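Side-chain contacts in K5 lyase (Enterobacteria phage k1-5, PDB 2X3H), which cleaves the K5 capsular polysaccharide, a glycosaminoglycan, by a lyase reaction, probably as part of the phage tail spike: residues N149-T152 against D153-G157; V94-D98 against G99-S103; P368-A372 against T373-T377. All blocks are in the same frame, centred on the assembly; numbering follows the deposited sequence.

Interaction 1. Residues N149-T152 against D153-G157; sequences NKAT and DTTQG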
loop_
_atom_site.group_PDB
_atom_site.type_symbol
_atom_site.label_atom_id
_atom_site.label_comp_id
_atom_site.label_asym_id
_atom_site.label_seq_id
_atom_site.Cartn_x
_atom_site.Cartn_y
_atom_site.Cartn_z
ATOM N N ASN A 149 27.130 -28.942 -0.020
ATOM C CA ASN A 149 28.133 -29.577 0.842
ATOM C C ASN A 149 29.518 -29.002 0.561
ATOM O O ASN A 149 30.469 -29.746 0.282
ATOM C CB ASN A 149 28.150 -31.092 0.631
ATOM C CG ASN A 149 26.961 -31.776 1.258
ATOM O OD1 ASN A 149 26.818 -31.799 2.484
ATOM N ND2 ASN A 149 26.092 -32.339 0.420
ATOM N N LYS A 150 29.628 -27.679 0.621
ATOM C CA LYS A 150 30.851 -26.979 0.239
ATOM C C LYS A 150 31.984 -27.229 1.242
ATOM O O LYS A 150 31.738 -27.366 2.434
ATOM C CB LYS A 150 30.576 -25.474 0.116
ATOM C CG LYS A 150 29.817 -25.102 -1.155
ATOM C CD LYS A 150 29.564 -23.600 -1.245
ATOM C CE LYS A 150 28.976 -23.229 -2.591
ATOM N NZ LYS A 150 28.671 -21.751 -2.631
ATOM N N ALA A 151 33.219 -27.294 0.744
ATOM C CA ALA A 151 34.389 -27.510 1.608
ATOM C C ALA A 151 34.658 -26.388 2.621
ATOM O O ALA A 151 35.068 -26.655 3.755
ATOM C CB ALA A 151 35.642 -27.748 0.758
ATOM N N THR A 152 34.459 -25.136 2.212
ATOM C CA THR A 152 34.799 -24.006 3.068
ATOM C C THR A 152 33.737 -22.921 3.016
ATOM O O THR A 152 32.900 -22.902 2.110
ATOM C CB THR A 152 36.128 -23.338 2.646
ATOM O OG1 THR A 152 35.898 -22.461 1.537
ATOM C CG2 THR A 152 37.182 -24.369 2.253
ATOM N N ASP A 153 33.812 -22.005 3.980
ATOM C CA ASP A 153 32.931 -20.839 4.052
ATOM C C ASP A 153 33.228 -19.780 2.988
ATOM O O ASP A 153 32.549 -18.753 2.940
ATOM C CB ASP A 153 33.005 -20.203 5.446
ATOM C CG ASP A 153 32.211 -20.969 6.484
ATOM O OD1 ASP A 153 31.101 -21.457 6.167
ATOM O OD2 ASP A 153 32.690 -21.071 7.638
ATOM N N THR A 154 34.232 -20.024 2.142
ATOM C CA THR A 154 34.538 -19.119 1.029
ATOM C C THR A 154 34.521 -19.836 -0.319
ATOM O O THR A 154 34.994 -19.302 -1.323
ATOM C CB THR A 154 35.884 -18.381 1.220
ATOM O OG1 THR A 154 36.951 -19.329 1.368
ATOM C CG2 THR A 154 35.825 -17.485 2.450
ATOM N N THR A 155 33.960 -21.038 -0.334
ATOM C CA THR A 155 33.856 -21.826 -1.561
ATOM C C THR A 155 32.783 -21.268 -2.499
ATOM O O THR A 155 31.679 -20.961 -2.061
ATOM C CB THR A 155 33.516 -23.294 -1.250
ATOM O OG1 THR A 155 34.578 -23.886 -0.480
ATOM C CG2 THR A 155 33.330 -24.079 -2.540
ATOM N N GLN A 156 33.122 -21.145 -3.782
ATOM C CA GLN A 156 32.219 -20.583 -4.804
ATOM C C GLN A 156 31.323 -21.640 -5.444
ATOM O O GLN A 156 31.766 -22.731 -5.784
ATOM C CB GLN A 156 33.035 -19.873 -5.890
ATOM C CG GLN A 156 32.254 -19.447 -7.127
ATOM C CD GLN A 156 31.262 -18.319 -6.858
ATOM O OE1 GLN A 156 31.540 -17.401 -6.085
ATOM N NE2 GLN A 156 30.101 -18.383 -7.512
ATOM N N GLY A 157 30.047 -21.307 -5.619
ATOM C CA GLY A 157 29.127 -22.197 -6.303
ATOM C C GLY A 157 27.675 -21.760 -6.178
ATOM O O GLY A 157 27.253 -21.340 -5.094
#
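The aliphatic chain of Lys-150 lies along Thr-155, running past its side chain in the opposite direction. CB of Lys-150 sits 3.9 Å from CB of Thr-155, and CG rests against the methyl CG2. The three torsions beyond chi1 are all near 180°, and this straight chain carries NZ past Thr-155 to the carbonyls beyond. There NZ of Lys-150 donates to two carbonyls. NZ of Lys-150 lies 2.9 Å from O of Gly-157, in the carbonyl plane and on a lone pair. The O of Thr-155 is 3.2 Å from NZ of Lys-150, which stands above that carbonyl plane. Outside the turn, the same amine also bonds the carbonyl O of Lys-179.

The second cluster is at the type I beta turn from Thr-152 to Thr-155. The turn is closed by a long bond of 3.3 Å from N of Thr-155 to O of Thr-152. The hydroxyl of Thr-152 folds over the turn, since its OG1 lies between the backbone N and the carbonyl carbon. In this position OG1 of Thr-152 accepts from N of Thr-154 at 3.0 Å, with an N-H...O angle of 152°. This is an ST turn, set within the beta turn. OG1 of Thr-152 also meets OG1 of Thr-155 at 2.8 Å, and either may be the donor. The two side chains cross at about a right angle.

The loop joins strands 144-147 and 160-163 of the beta-helix. Thr-155 is buried, while Thr-152 and Thr-154 face solvent. The chemistry is mostly side chain to backbone: one amine gathers several carbonyls, and the carbonyl dipoles would probably stabilise the ammonium charge further. A threonine pair fixes the turn beside it.

Interaction 2. Residues V94-D98 against G99-S103; sequences VTISD and GVFSS. Unlike the reference sequence in segment 94-98: Ile-96 (reference Val).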
loop_
_atom_site.group_PDB
_atom_site.type_symbol
_atom_site.label_atom_id
_atom_site.label_comp_id
_atom_site.label_asym_id
_atom_site.label_seq_id
_atom_site.Cartn_x
_atom_site.Cartn_y
_atom_site.Cartn_z
ATOM N N VAL A 94 9.997 -35.598 -14.356
ATOM C CA VAL A 94 10.854 -36.444 -13.532
ATOM C C VAL A 94 10.412 -36.330 -12.079
ATOM O O VAL A 94 10.088 -35.234 -11.610
ATOM C CB VAL A 94 12.344 -36.018 -13.664
ATOM C CG1 VAL A 94 13.247 -36.827 -12.739
ATOM C CG2 VAL A 94 12.822 -36.137 -15.114
ATOM N N THR A 95 10.377 -37.465 -11.386
ATOM C CA THR A 95 10.093 -37.480 -9.953
ATOM C C THR A 95 11.304 -38.032 -9.221
ATOM O O THR A 95 11.759 -39.146 -9.511
ATOM C CB THR A 95 8.858 -38.350 -9.615
ATOM O OG1 THR A 95 7.682 -37.821 -10.251
ATOM C CG2 THR A 95 8.638 -38.426 -8.092
ATOM N N ILE A 96 11.837 -37.251 -8.289
ATOM C CA ILE A 96 12.946 -37.694 -7.460
ATOM C C ILE A 96 12.537 -37.467 -6.006
ATOM O O ILE A 96 12.649 -36.363 -5.477
ATOM C CB ILE A 96 14.261 -36.968 -7.820
ATOM C CG1 ILE A 96 14.622 -37.238 -9.283
ATOM C CG2 ILE A 96 15.390 -37.420 -6.912
ATOM C CD1 ILE A 96 15.851 -36.481 -9.764
ATOM N N SER A 97 12.031 -38.525 -5.380
ATOM C CA SER A 97 11.450 -38.414 -4.061
ATOM C C SER A 97 11.859 -39.567 -3.145
ATOM O O SER A 97 12.498 -40.531 -3.592
ATOM C CB SER A 97 9.917 -38.338 -4.178
ATOM O OG SER A 97 9.351 -39.578 -4.586
ATOM N N ASP A 98 11.501 -39.437 -1.869
ATOM C CA ASP A 98 11.690 -40.492 -0.857
ATOM C C ASP A 98 13.148 -40.933 -0.728
ATOM O O ASP A 98 13.457 -42.127 -0.716
ATOM C CB ASP A 98 10.790 -41.714 -1.148
ATOM C CG ASP A 98 9.301 -41.422 -0.980
ATOM O OD1 ASP A 98 8.930 -40.380 -0.391
ATOM O OD2 ASP A 98 8.482 -42.254 -1.446
ATOM N N GLY A 99 14.049 -39.968 -0.623
ATOM C CA GLY A 99 15.451 -40.285 -0.424
ATOM C C GLY A 99 16.361 -39.083 -0.490
ATOM O O GLY A 99 15.919 -37.957 -0.758
ATOM N N VAL A 100 17.638 -39.330 -0.216
ATOM C CA VAL A 100 18.681 -38.337 -0.334
ATOM C C VAL A 100 19.597 -38.805 -1.453
ATOM O O VAL A 100 20.201 -39.882 -1.370
ATOM C CB VAL A 100 19.466 -38.185 0.983
ATOM C CG1 VAL A 100 20.569 -37.144 0.830
ATOM C CG2 VAL A 100 18.527 -37.812 2.132
ATOM N N PHE A 101 19.683 -38.010 -2.512
ATOM C CA PHE A 101 20.338 -38.453 -3.735
ATOM C C PHE A 101 21.650 -37.730 -3.926
ATOM O O PHE A 101 21.691 -36.568 -4.342
ATOM C CB PHE A 101 19.401 -38.268 -4.929
ATOM C CG PHE A 101 18.132 -39.056 -4.810
ATOM C CD1 PHE A 101 17.054 -38.570 -4.062
ATOM C CD2 PHE A 101 18.015 -40.297 -5.427
ATOM C CE1 PHE A 101 15.883 -39.308 -3.934
ATOM C CE2 PHE A 101 16.850 -41.027 -5.326
ATOM C CZ PHE A 101 15.778 -40.543 -4.573
ATOM N N SER A 102 22.728 -38.422 -3.577
ATOM C CA SER A 102 24.059 -37.868 -3.692
ATOM C C SER A 102 24.413 -37.725 -5.159
ATOM O O SER A 102 24.367 -38.706 -5.906
ATOM C CB SER A 102 25.067 -38.791 -2.999
ATOM O OG SER A 102 26.366 -38.236 -3.083
ATOM N N SER A 103 24.762 -36.513 -5.581
ATOM C CA SER A 103 24.984 -36.251 -6.995
ATOM C C SER A 103 25.894 -35.046 -7.220
ATOM O O SER A 103 25.785 -34.026 -6.526
ATOM C CB SER A 103 23.644 -36.091 -7.745
ATOM O OG SER A 103 22.711 -35.332 -6.979
#
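Ile-96 and Phe-101 meet through a CH-pi contact. The methyl CG2 of Ile-96 lies over one face of the ring, 3.6 Å from its centroid and 17° off the ring normal. It is displaced slightly toward the rim, and its nearest ring atom is CD1 of Phe-101, at 3.5 Å. The branch that touches is set by the isoleucine torsion: CG2 is anti to the backbone N, while CG1 lies beside that N. The two side chains cross obliquely. Ile-96 replaces the valine of the reference sequence.

The polar approach to the ring is at its edge. The carbonyl O of Ser-97 lies close to the ring plane, 3.4 Å from CZ of Phe-101. CE1 of Phe-101 is only slightly farther from this oxygen. The ring thus has a methyl over a face and a carbonyl at its rim.

The backbone turns at Asp-98 and Gly-99. Asp-98 has positive phi and psi (57° and 48°), and Gly-99 is nearly fully extended. OD1 of Asp-98 bonds OG of Ser-118 and also the backbone N of Ala-93 of the second subunit, so the corner lies at a subunit interface.

The contact joins the residue just after strand 94-95 to strand 99-103. Strand 94-95 pairs in parallel with strand 112-114, and strand 99-103 with strand 119-123. Ile-96 touches Leu-113 and Leu-121 on those neighbours. Both Ile-96 and Phe-101 pack on Ile-84 of helix 81-88, which covers this buried cluster.

Interaction 3. Residues P368-A372 against T373-T377; sequences PSYSA and TGVIT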
loop_
_atom_site.group_PDB
_atom_site.type_symbol
_atom_site.label_atom_id
_atom_site.label_comp_id
_atom_site.label_asym_id
_atom_site.label_seq_id
_atom_site.Cartn_x
_atom_site.Cartn_y
_atom_site.Cartn_z
ATOM N N PRO A 368 9.383 6.385 11.758
ATOM C CA PRO A 368 10.536 6.147 12.644
ATOM C C PRO A 368 10.078 5.900 14.092
ATOM O O PRO A 368 10.237 6.755 14.970
ATOM C CB PRO A 368 11.354 7.437 12.508
ATOM C CG PRO A 368 10.293 8.505 12.248
ATOM C CD PRO A 368 9.251 7.810 11.376
ATOM N N SER A 369 9.498 4.722 14.309
ATOM C CA SER A 369 8.975 4.338 15.626
ATOM C C SER A 369 10.095 3.823 16.530
ATOM O O SER A 369 10.128 2.647 16.925
ATOM C CB SER A 369 7.871 3.295 15.450
ATOM O OG SER A 369 6.843 3.816 14.604
ATOM N N TYR A 370 11.028 4.715 16.834
ATOM C CA TYR A 370 12.187 4.384 17.647
ATOM C C TYR A 370 12.769 5.660 18.251
ATOM O O TYR A 370 12.486 6.775 17.774
ATOM C CB TYR A 370 13.232 3.648 16.802
ATOM C CG TYR A 370 13.725 4.406 15.579
ATOM C CD1 TYR A 370 14.635 5.454 15.705
ATOM C CD2 TYR A 370 13.304 4.047 14.296
ATOM C CE1 TYR A 370 15.099 6.144 14.586
ATOM C CE2 TYR A 370 13.760 4.731 13.172
ATOM C CZ TYR A 370 14.651 5.768 13.317
ATOM O OH TYR A 370 15.116 6.437 12.211
ATOM N N SER A 371 13.588 5.502 19.283
ATOM C CA SER A 371 14.108 6.659 20.028
ATOM C C SER A 371 15.471 7.196 19.574
ATOM O O SER A 371 15.847 8.324 19.924
ATOM C CB SER A 371 14.123 6.362 21.528
ATOM O OG SER A 371 15.055 5.337 21.837
ATOM N N ALA A 372 16.233 6.400 18.819
ATOM C CA ALA A 372 17.495 6.893 18.254
ATOM C C ALA A 372 17.265 8.207 17.493
ATOM O O ALA A 372 16.205 8.403 16.880
ATOM C CB ALA A 372 18.122 5.837 17.335
ATOM N N THR A 373 18.259 9.094 17.507
ATOM C CA THR A 373 18.053 10.448 16.956
ATOM C C THR A 373 18.023 10.546 15.431
ATOM O O THR A 373 17.356 11.422 14.887
ATOM C CB THR A 373 19.088 11.441 17.492
ATOM O OG1 THR A 373 20.390 11.052 17.054
ATOM C CG2 THR A 373 19.037 11.480 19.017
ATOM N N GLY A 374 18.734 9.667 14.739
ATOM C CA GLY A 374 18.796 9.762 13.283
ATOM C C GLY A 374 17.498 9.313 12.638
ATOM O O GLY A 374 16.914 8.297 13.041
ATOM N N VAL A 375 17.046 10.059 11.634
ATOM C CA VAL A 375 15.849 9.677 10.884
ATOM C C VAL A 375 16.116 9.734 9.368
ATOM O O VAL A 375 16.105 8.708 8.701
ATOM C CB VAL A 375 14.607 10.548 11.241
ATOM C CG1 VAL A 375 13.401 10.092 10.432
ATOM C CG2 VAL A 375 14.295 10.475 12.743
ATOM N N ILE A 376 16.391 10.929 8.835
ATOM C CA ILE A 376 16.634 11.082 7.388
ATOM C C ILE A 376 18.068 11.500 7.104
ATOM O O ILE A 376 18.616 12.355 7.816
ATOM C CB ILE A 376 15.677 12.141 6.777
ATOM C CG1 ILE A 376 14.225 11.741 7.011
ATOM C CG2 ILE A 376 15.896 12.293 5.274
ATOM C CD1 ILE A 376 13.243 12.915 6.930
ATOM N N THR A 377 18.680 10.913 6.067
ATOM C CA THR A 377 19.983 11.391 5.576
ATOM C C THR A 377 19.880 11.771 4.105
ATOM O O THR A 377 19.553 10.920 3.268
ATOM C CB THR A 377 21.099 10.331 5.744
ATOM O OG1 THR A 377 21.319 10.072 7.142
ATOM C CG2 THR A 377 22.386 10.821 5.094
#
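Tyr-370 has chi1 at 58°, with CG held between the backbone N and the carbonyl carbon, and this sends its ring across the bend toward Gly-374. On Val-375, CG1 is anti to the backbone N (chi1 -180°) and meets Pro-368.

The phenol is the polar link. OH of Tyr-370 donates to O of Gly-374 at 2.7 Å. The hydroxyl lies in the carbonyl plane, on a lone pair, with a C=O...O angle of 141°. The acceptor also lies near the plane of the tyrosine ring, at its edge, 3.2 Å from CE1 of Tyr-370. The ring thus turns its edge, not a face, to the carbonyl. The same OH of Tyr-370 rests 3.6 Å from CA of Val-375.

In the apolar link, CG of Pro-368 touches CG1 of Val-375 at 3.9 Å, with CB of Pro-368 equally near, and the two side chains cross at a slant. An inverse gamma turn centred on Ser-369 bends the chain just before the tyrosine.

The bend leads from strand 363-369, paired in parallel with 329-336 and 386-389, to strand 376-378, paired with 349-355 and 405-406, as in the successive faces of a beta-helix. Arg-395, in the loop after strand 386-389, bonds the carbonyls of Pro-368 and Ala-372. Tyr-370 packs on Met-335 and Ala-350, Pro-368 on Val-389 and Val-375 on Ile-352 of those neighbours.

The three contacts follow one another along the chain, and none touches another. Interactions 1 and 2 are neighbours near the N-terminal part of the beta-helix, with centres 22 Å apart. Interaction 3 lies about 50 Å from interaction 2, between centres, although both involve strands of the long parallel series. Interaction 2 is buried and apolar, with a methyl on an aromatic face beneath a helix. Interaction 1 is a partly exposed loop held by an amine, hydroxyls and carbonyls. Interaction 3 is intermediate: one phenol-carbonyl bond and an apolar touch span a bend between two strands. Of the three, interaction 2 alone bonds another subunit, through Asp-98.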